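PDB 1FFV: cutm, flavoprotein of carbon monoxide dehydrogenase from Hydrogenophaga pseudoflava, which binds FAD and, as the flavoprotein subunit, probably passes electrons released by carbon monoxide oxidation on to an external acceptor. Local coordinates for residues E184-K189 and W193-C198; G113-I116 and G122-H125; A249-C254 and Y266-A271. All blocks are in the same frame, centred on the assembly; numbering follows the deposited sequence.

How the contacts relate
Read from the N terminus, three loops close one after another, and none nests in or crosses another. Contact 2 closes first, bringing helix 112-117 against the loop before helix 125-131 in the FAD-binding part of the chain. Contact 1 follows, where the hairpin of strands 180-186 and 196-205 turns back on itself, and contact 3 closes last, between helices 240-252 and 264-285. Contacts 1 and 2 meet at the flavin, through a salt bridge from Lys185 to Asp124 and the packing of Trp193 on Gly122 and Asn123. Contact 1 also packs Leu186 on Met270 and Tyr266 of helix 264-285, whereas contacts 2 and 3 stay about 9 Å apart at their nearest atoms.

Contact 1: residues E184-K189 and W193-C198; sequences EKLKRK and WATAGC. With FAD (flavin-adenine dinucleotide), chain J.
With CG trans to the main-chain nitrogen (chi1 173°) and the rest of the chain extended, Lys185 runs alongside Ala194, its CG 3.5 Å from Ala194 CB, and delivers NZ to O4 of FAD at 2.9 Å. That ammonium group also forms a salt bridge with Asp124 and a hydrogen bond to the carbonyl of Leu100, so several acceptors fix its position at the flavin. Trp193 has CG trans to its carbonyl carbon (chi1 -74°); with the ring turned about crosswise at chi2, one indole face lies over the isoalloxazine, and its CZ2 comes within 3.3 Å of FAD C9A.

Behind these groups the backbone supplies the frame. Leu186 N donates to Ala196 O at 3.0 Å, and Thr195 N donates to Leu186 O at 2.7 Å in an almost straight bond (169° at the hydrogen). Glu184 and Cys198 form a hydrogen-bonded pair with two reciprocal bonds, while Lys185 faces Gly197 as a non-hydrogen-bonded pair, their CA atoms 4.3 Å apart. Near the turn, a water joins Arg188 N, Trp193 O and Thr195 OG1, the last at 2.7 Å, bridging the main chain of 184-189 to a carbonyl and a side-chain hydroxyl of 193-198.

The ladder identifies an antiparallel beta hairpin, and the Lys185 and Trp193 contacts place its turn end in the FAD pocket, against the flavin ring system.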
# COMPACT_ATOMS: atom_id res chain seq x y z
N GLU C 184 -3.39 21.74 -52.00
CA GLU C 184 -4.72 21.35 -51.54
C GLU C 184 -4.64 19.90 -51.08
O GLU C 184 -4.32 19.01 -51.88
CB GLU C 184 -5.75 21.49 -52.66
CG GLU C 184 -6.00 22.92 -53.12
CD GLU C 184 -6.66 23.79 -52.06
OE1 GLU C 184 -7.63 23.33 -51.40
OE2 GLU C 184 -6.22 24.94 -51.89
N LYS C 185 -4.91 19.67 -49.80
CA LYS C 185 -4.85 18.32 -49.23
C LYS C 185 -6.17 17.87 -48.59
O LYS C 185 -6.63 18.45 -47.60
CB LYS C 185 -3.69 18.24 -48.23
CG LYS C 185 -3.60 16.95 -47.43
CD LYS C 185 -2.45 17.06 -46.43
CE LYS C 185 -2.27 15.79 -45.60
NZ LYS C 185 -1.09 15.88 -44.70
N LEU C 186 -6.77 16.84 -49.17
CA LEU C 186 -8.02 16.26 -48.67
C LEU C 186 -7.60 15.22 -47.62
O LEU C 186 -6.89 14.28 -47.95
CB LEU C 186 -8.76 15.56 -49.82
CG LEU C 186 -10.28 15.40 -49.79
CD1 LEU C 186 -10.62 14.15 -50.57
CD2 LEU C 186 -10.83 15.28 -48.38
N LYS C 187 -8.08 15.37 -46.40
CA LYS C 187 -7.70 14.46 -45.31
C LYS C 187 -8.88 14.21 -44.35
O LYS C 187 -9.67 15.13 -44.11
CB LYS C 187 -6.55 15.12 -44.52
CG LYS C 187 -6.99 16.48 -44.00
CD LYS C 187 -5.92 17.32 -43.38
CE LYS C 187 -6.57 18.63 -42.94
NZ LYS C 187 -5.57 19.69 -42.72
N ARG C 188 -8.96 13.00 -43.78
CA ARG C 188 -10.03 12.65 -42.83
C ARG C 188 -10.00 13.50 -41.58
O ARG C 188 -11.04 13.82 -41.00
CB ARG C 188 -9.94 11.19 -42.38
CG ARG C 188 -10.27 10.15 -43.42
CD ARG C 188 -9.07 9.28 -43.61
NE ARG C 188 -9.33 7.89 -43.27
CZ ARG C 188 -8.41 7.06 -42.78
NH1 ARG C 188 -7.16 7.47 -42.57
NH2 ARG C 188 -8.74 5.80 -42.57
N LYS C 189 -8.79 13.82 -41.13
CA LYS C 189 -8.60 14.62 -39.93
C LYS C 189 -7.24 15.27 -39.97
O LYS C 189 -6.39 14.92 -40.80
CB LYS C 189 -8.68 13.75 -38.68
CG LYS C 189 -7.85 12.49 -38.79
CD LYS C 189 -7.85 11.72 -37.50
CE LYS C 189 -6.92 12.37 -36.48
NZ LYS C 189 -6.85 11.50 -35.28
N TRP C 193 -2.65 11.31 -43.31
CA TRP C 193 -2.12 11.37 -44.67
C TRP C 193 -3.26 11.72 -45.61
O TRP C 193 -4.42 11.43 -45.35
CB TRP C 193 -1.47 10.05 -45.05
CG TRP C 193 -0.13 9.86 -44.39
CD1 TRP C 193 1.10 10.18 -44.90
CD2 TRP C 193 0.11 9.30 -43.09
NE1 TRP C 193 2.09 9.85 -44.01
CE2 TRP C 193 1.51 9.30 -42.89
CE3 TRP C 193 -0.71 8.79 -42.08
CZ2 TRP C 193 2.11 8.81 -41.72
CZ3 TRP C 193 -0.12 8.31 -40.92
CH2 TRP C 193 1.28 8.33 -40.75
N ALA C 194 -2.93 12.40 -46.69
CA ALA C 194 -3.93 12.82 -47.66
C ALA C 194 -4.64 11.66 -48.34
O ALA C 194 -4.05 10.60 -48.56
CB ALA C 194 -3.28 13.70 -48.71
N THR C 195 -5.93 11.86 -48.61
CA THR C 195 -6.71 10.89 -49.36
C THR C 195 -6.30 11.19 -50.81
O THR C 195 -6.23 10.31 -51.66
CB THR C 195 -8.23 11.14 -49.20
OG1 THR C 195 -8.60 10.91 -47.83
CG2 THR C 195 -9.02 10.21 -50.10
N ALA C 196 -6.03 12.47 -51.07
CA ALA C 196 -5.59 12.97 -52.36
C ALA C 196 -5.07 14.39 -52.12
O ALA C 196 -5.57 15.10 -51.26
CB ALA C 196 -6.74 12.99 -53.34
N GLY C 197 -4.03 14.78 -52.85
CA GLY C 197 -3.49 16.11 -52.69
C GLY C 197 -2.87 16.60 -53.98
O GLY C 197 -2.52 15.80 -54.85
N CYS C 198 -2.77 17.92 -54.13
CA CYS C 198 -2.18 18.50 -55.33
C CYS C 198 -1.36 19.74 -55.02
O CYS C 198 -1.85 20.69 -54.39
CB CYS C 198 -3.24 18.84 -56.38
SG CYS C 198 -2.58 19.79 -57.80
PA FAD J . 12.82 8.51 -40.49
O1A FAD J . 14.19 8.19 -40.05
O2A FAD J . 11.77 8.08 -39.76
O5B FAD J . 12.76 7.87 -41.84
C5B FAD J . 13.72 8.19 -42.83
C4B FAD J . 13.68 7.09 -43.89
O4B FAD J . 14.49 7.64 -44.97
C3B FAD J . 14.44 5.83 -43.57
O3B FAD J . 14.30 4.80 -44.47
C2B FAD J . 15.82 6.42 -43.41
O2B FAD J . 16.78 5.42 -43.36
C1B FAD J . 15.91 7.29 -44.62
N9A FAD J . 16.52 8.60 -44.44
C8A FAD J . 16.18 9.56 -43.52
N7A FAD J . 16.93 10.66 -43.62
C5A FAD J . 17.79 10.39 -44.66
C6A FAD J . 18.85 11.19 -45.27
N6A FAD J . 19.18 12.39 -44.88
N1A FAD J . 19.50 10.57 -46.29
C2A FAD J . 19.19 9.33 -46.72
N3A FAD J . 18.24 8.53 -46.23
C4A FAD J . 17.56 9.11 -45.20
N1 FAD J . 4.24 12.81 -43.33
C2 FAD J . 3.63 13.53 -44.26
O2 FAD J . 4.20 13.87 -45.25
N3 FAD J . 2.29 13.95 -44.15
C4 FAD J . 1.53 13.62 -43.06
O4 FAD J . 0.37 14.00 -43.00
C4X FAD J . 2.17 12.82 -42.03
N5 FAD J . 1.48 12.47 -40.95
C5X FAD J . 2.12 11.73 -40.01
C6 FAD J . 1.38 11.37 -38.88
C7 FAD J . 1.93 10.62 -37.89
C7M FAD J . 1.11 10.25 -36.68
C8 FAD J . 3.30 10.19 -37.97
C8M FAD J . 3.93 9.36 -36.88
C9 FAD J . 4.06 10.55 -39.10
C9A FAD J . 3.48 11.31 -40.11
N10 FAD J . 4.19 11.70 -41.28
C10 FAD J . 3.57 12.44 -42.22
C1' FAD J . 5.63 11.31 -41.41
C2' FAD J . 6.87 12.27 -41.07
O2' FAD J . 6.18 13.23 -41.83
C3' FAD J . 7.68 11.09 -41.55
O3' FAD J . 8.05 11.56 -40.23
C4' FAD J . 9.18 11.21 -41.76
O4' FAD J . 8.48 10.65 -42.92
C5' FAD J . 10.15 10.08 -42.14
O5' FAD J . 11.01 11.40 -41.79
P FAD J . 11.95 11.26 -40.59
O1P FAD J . 12.74 12.58 -40.58
O2P FAD J . 11.29 11.01 -39.39
O3P FAD J . 12.79 10.07 -40.82
O HOH W 1 -0.26 13.53 -46.92
O HOH W 2 -7.29 11.26 -45.44

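Contact 2: residues G113-I116 and G122-H125; sequences GGDI and GNDH. With FAD (flavin-adenine dinucleotide), chain J.
This is a buried helix-to-loop contact beside the flavin: Asp115, on helix 112-117, reaches across to Asn123 and His125 in the loop leading into helix 125-131. The evidence lies in the two carboxylate oxygens, which work in different directions. Asp115 OD1 accepts a hydrogen bond from His125 N at 3.2 Å; the donor stands above the carboxylate plane and the bond is bent, 142° at the hydrogen. The same oxygen lies 3.2 Å from Asn123 CB, so two loop residues meet this oxygen. Asp115 OD2 turns to the cofactor, where it accepts a hydrogen bond from the ribityl hydroxyl O2' of FAD at 3.1 Å.

The torsion of Asp115 (chi1 -165°) puts CG trans to the main-chain nitrogen and beside the carbonyl carbon, directing the carboxylate from the helix toward the loop and the flavin. Its CG sits at the edge of the His125 ring, in the ring plane, and Ile116 adds an apolar touch by setting CG1 3.6 Å from His125 CB, the two side chains crossing at about a right angle.

The loop reads the pyrimidine end of the flavin at two points: Asp124 N donates to FAD O2 at 2.9 Å, while FAD N3 donates to Asp124 OD2 at 2.8 Å. Gly114 lies so near the diphosphate that a CB there would fall 2.3 Å from FAD O1P.

Round this core, Asp115 and His125 rest on helix 78-83, with His125 NE2 hydrogen-bonded to Glu78. Ile116 packs on strand 166-173, and Asp124 OD1 is hydrogen-bonded to Tyr183 of strand 180-186.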
# COMPACT_ATOMS: atom_id res chain seq x y z
N GLY C 113 14.05 15.89 -45.26
CA GLY C 113 14.85 14.86 -45.90
C GLY C 113 14.32 13.45 -45.66
O GLY C 113 14.35 12.61 -46.57
N GLY C 114 13.85 13.17 -44.44
CA GLY C 114 13.30 11.86 -44.14
C GLY C 114 11.96 11.64 -44.82
O GLY C 114 11.63 10.54 -45.27
N ASP C 115 11.18 12.72 -44.91
CA ASP C 115 9.87 12.67 -45.54
C ASP C 115 10.05 12.33 -47.02
O ASP C 115 9.24 11.61 -47.60
CB ASP C 115 9.16 14.03 -45.40
CG ASP C 115 7.67 13.94 -45.71
OD1 ASP C 115 7.30 13.98 -46.90
OD2 ASP C 115 6.87 13.85 -44.75
N ILE C 116 11.11 12.85 -47.62
CA ILE C 116 11.39 12.58 -49.03
C ILE C 116 12.04 11.21 -49.20
O ILE C 116 11.58 10.40 -49.99
CB ILE C 116 12.26 13.71 -49.65
CG1 ILE C 116 11.47 15.03 -49.66
CG2 ILE C 116 12.66 13.35 -51.08
CD1 ILE C 116 12.27 16.25 -50.08
N GLY C 122 2.07 8.48 -49.66
CA GLY C 122 1.23 9.20 -48.73
C GLY C 122 1.84 10.49 -48.20
O GLY C 122 1.11 11.37 -47.76
N ASN C 123 3.17 10.59 -48.22
CA ASN C 123 3.86 11.78 -47.73
C ASN C 123 3.63 13.00 -48.64
O ASN C 123 3.32 12.86 -49.82
CB ASN C 123 5.36 11.49 -47.57
CG ASN C 123 5.68 10.70 -46.30
OD1 ASN C 123 6.85 10.50 -46.01
ND2 ASN C 123 4.67 10.27 -45.55
N ASP C 124 3.77 14.20 -48.07
CA ASP C 124 3.53 15.44 -48.81
C ASP C 124 4.72 16.06 -49.54
O ASP C 124 4.57 16.60 -50.64
CB ASP C 124 2.91 16.50 -47.89
CG ASP C 124 1.59 16.04 -47.28
OD1 ASP C 124 0.62 15.81 -48.03
OD2 ASP C 124 1.52 15.91 -46.05
N HIS C 125 5.91 15.98 -48.95
CA HIS C 125 7.09 16.57 -49.57
C HIS C 125 7.43 16.05 -50.96
O HIS C 125 7.98 16.80 -51.76
CB HIS C 125 8.30 16.51 -48.65
CG HIS C 125 8.28 17.55 -47.59
ND1 HIS C 125 8.28 18.90 -47.88
CD2 HIS C 125 8.21 17.46 -46.24
CE1 HIS C 125 8.21 19.59 -46.76
NE2 HIS C 125 8.17 18.74 -45.75
PA FAD J . 12.82 8.51 -40.49
O1A FAD J . 14.19 8.19 -40.05
O2A FAD J . 11.77 8.08 -39.76
O5B FAD J . 12.76 7.87 -41.84
C5B FAD J . 13.72 8.19 -42.83
C4B FAD J . 13.68 7.09 -43.89
O4B FAD J . 14.49 7.64 -44.97
C3B FAD J . 14.44 5.83 -43.57
O3B FAD J . 14.30 4.80 -44.47
C2B FAD J . 15.82 6.42 -43.41
O2B FAD J . 16.78 5.42 -43.36
C1B FAD J . 15.91 7.29 -44.62
N9A FAD J . 16.52 8.60 -44.44
C8A FAD J . 16.18 9.56 -43.52
N7A FAD J . 16.93 10.66 -43.62
C5A FAD J . 17.79 10.39 -44.66
C6A FAD J . 18.85 11.19 -45.27
N6A FAD J . 19.18 12.39 -44.88
N1A FAD J . 19.50 10.57 -46.29
C2A FAD J . 19.19 9.33 -46.72
N3A FAD J . 18.24 8.53 -46.23
C4A FAD J . 17.56 9.11 -45.20
N1 FAD J . 4.24 12.81 -43.33
C2 FAD J . 3.63 13.53 -44.26
O2 FAD J . 4.20 13.87 -45.25
N3 FAD J . 2.29 13.95 -44.15
C4 FAD J . 1.53 13.62 -43.06
O4 FAD J . 0.37 14.00 -43.00
C4X FAD J . 2.17 12.82 -42.03
N5 FAD J . 1.48 12.47 -40.95
C5X FAD J . 2.12 11.73 -40.01
C6 FAD J . 1.38 11.37 -38.88
C7 FAD J . 1.93 10.62 -37.89
C7M FAD J . 1.11 10.25 -36.68
C8 FAD J . 3.30 10.19 -37.97
C8M FAD J . 3.93 9.36 -36.88
C9 FAD J . 4.06 10.55 -39.10
C9A FAD J . 3.48 11.31 -40.11
N10 FAD J . 4.19 11.70 -41.28
C10 FAD J . 3.57 12.44 -42.22
C1' FAD J . 5.63 11.31 -41.41
C2' FAD J . 6.87 12.27 -41.07
O2' FAD J . 6.18 13.23 -41.83
C3' FAD J . 7.68 11.09 -41.55
O3' FAD J . 8.05 11.56 -40.23
C4' FAD J . 9.18 11.21 -41.76
O4' FAD J . 8.48 10.65 -42.92
C5' FAD J . 10.15 10.08 -42.14
O5' FAD J . 11.01 11.40 -41.79
P FAD J . 11.95 11.26 -40.59
O1P FAD J . 12.74 12.58 -40.58
O2P FAD J . 11.29 11.01 -39.39
O3P FAD J . 12.79 10.07 -40.82

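Contact 3: residues A249-C254 and Y266-A271; sequences AAIAIC and YKTAMA
Ile251, near the end of helix 240-252, meets Thr268 of helix 264-285 along most of its side chain. Its CB lies 4.2 Å from Thr268 CG2. At the branch the two arms part company: CG2 presses on that same methyl at 3.5 Å, closer than carbon pairs usually pack, while CG1 lies 3.6 Å from Thr268 O. CD1, at the tip, carries on past the same carbonyl oxygen at 4.1 Å. The division follows from chi1 (-84°), which sets CG1 trans to the carbonyl carbon and CG2 beside it. The Ile251 and Thr268 side chains cross at about a right angle. Replacing Ile251 by an alanine would probably leave the Thr268 methyl without its tight partner and open a gap beside the Thr268 carbonyl.

The second half of the contact comes from Cys254, just beyond the helix. Its backbone N still bonds to Ile251 O, an i to i-3 link like that from Ile253 N to Ala250 O, consistent with a tightened turn that carries the cysteine toward the facing helix. Cys254 CB sits 3.8 Å from Thr268 OG1, and SG touches the methyl of Ala271 at 3.7 Å. Thr268 and Ala271 lie three residues apart, hence on neighbouring turns of one helix side, which explains how a single short segment engages both.

Thr268 directs its hydroxyl back along its own helix to the carbonyl of Ala264, and presents CG2 to Ile251. With no hydrogen bond or salt bridge across the two segments, the join rests on van der Waals contact, mostly of methyl groups and the cysteine sulfur, with two Thr268 oxygens touched by carbon, so its fit depends on shape more than on polar pairing.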
# COMPACT_ATOMS: atom_id res chain seq x y z
N ALA C 249 -6.61 15.76 -67.32
CA ALA C 249 -5.31 15.23 -67.70
C ALA C 249 -4.61 14.62 -66.48
O ALA C 249 -3.88 13.63 -66.60
CB ALA C 249 -4.45 16.31 -68.32
N ALA C 250 -4.84 15.22 -65.32
CA ALA C 250 -4.27 14.73 -64.07
C ALA C 250 -5.01 13.46 -63.69
O ALA C 250 -4.39 12.46 -63.31
CB ALA C 250 -4.43 15.77 -62.99
N ILE C 251 -6.33 13.49 -63.82
CA ILE C 251 -7.17 12.33 -63.50
C ILE C 251 -6.74 11.11 -64.32
O ILE C 251 -6.69 10.00 -63.81
CB ILE C 251 -8.67 12.66 -63.74
CG1 ILE C 251 -9.25 13.37 -62.52
CG2 ILE C 251 -9.46 11.40 -64.10
CD1 ILE C 251 -10.69 13.85 -62.68
N ALA C 252 -6.36 11.34 -65.58
CA ALA C 252 -5.95 10.26 -66.48
C ALA C 252 -4.72 9.45 -66.03
O ALA C 252 -4.61 8.27 -66.36
CB ALA C 252 -5.74 10.80 -67.89
N ILE C 253 -3.81 10.08 -65.29
CA ILE C 253 -2.60 9.40 -64.85
C ILE C 253 -2.68 8.83 -63.45
O ILE C 253 -1.69 8.29 -62.95
CB ILE C 253 -1.35 10.30 -64.95
CG1 ILE C 253 -1.42 11.45 -63.93
CG2 ILE C 253 -1.21 10.86 -66.36
CD1 ILE C 253 -0.19 12.32 -63.90
N CYS C 254 -3.83 8.96 -62.80
CA CYS C 254 -3.99 8.42 -61.45
C CYS C 254 -4.04 6.89 -61.47
O CYS C 254 -4.53 6.30 -62.43
CB CYS C 254 -5.25 8.97 -60.79
SG CYS C 254 -5.16 10.71 -60.35
N TYR C 266 -13.10 7.21 -55.87
CA TYR C 266 -13.10 8.41 -55.03
C TYR C 266 -11.78 9.17 -55.06
O TYR C 266 -11.77 10.40 -55.19
CB TYR C 266 -13.47 8.05 -53.59
CG TYR C 266 -13.56 9.24 -52.65
CD1 TYR C 266 -14.44 10.30 -52.91
CD2 TYR C 266 -12.79 9.30 -51.48
CE1 TYR C 266 -14.56 11.37 -52.03
CE2 TYR C 266 -12.91 10.38 -50.60
CZ TYR C 266 -13.79 11.41 -50.88
OH TYR C 266 -13.94 12.47 -50.02
N LYS C 267 -10.66 8.45 -54.92
CA LYS C 267 -9.36 9.12 -54.91
C LYS C 267 -9.06 9.84 -56.21
O LYS C 267 -8.57 10.97 -56.20
CB LYS C 267 -8.24 8.14 -54.56
CG LYS C 267 -8.35 7.58 -53.15
CD LYS C 267 -7.16 6.71 -52.80
CE LYS C 267 -7.34 6.05 -51.44
NZ LYS C 267 -6.10 5.37 -51.00
N THR C 268 -9.43 9.22 -57.33
CA THR C 268 -9.22 9.82 -58.64
C THR C 268 -10.05 11.09 -58.76
O THR C 268 -9.53 12.15 -59.13
CB THR C 268 -9.61 8.86 -59.77
OG1 THR C 268 -8.67 7.78 -59.81
CG2 THR C 268 -9.59 9.57 -61.12
N ALA C 269 -11.33 10.99 -58.40
CA ALA C 269 -12.24 12.14 -58.46
C ALA C 269 -11.74 13.26 -57.56
O ALA C 269 -11.78 14.43 -57.94
CB ALA C 269 -13.65 11.72 -58.05
N MET C 270 -11.23 12.90 -56.39
CA MET C 270 -10.72 13.89 -55.46
C MET C 270 -9.42 14.53 -55.95
O MET C 270 -9.18 15.72 -55.72
CB MET C 270 -10.57 13.30 -54.07
CG MET C 270 -11.91 12.95 -53.43
SD MET C 270 -13.05 14.37 -53.37
CE MET C 270 -14.13 14.02 -54.76
N ALA C 271 -8.61 13.75 -56.67
CA ALA C 271 -7.36 14.26 -57.23
C ALA C 271 -7.69 15.41 -58.20
O ALA C 271 -7.08 16.48 -58.14
CB ALA C 271 -6.61 13.16 -57.95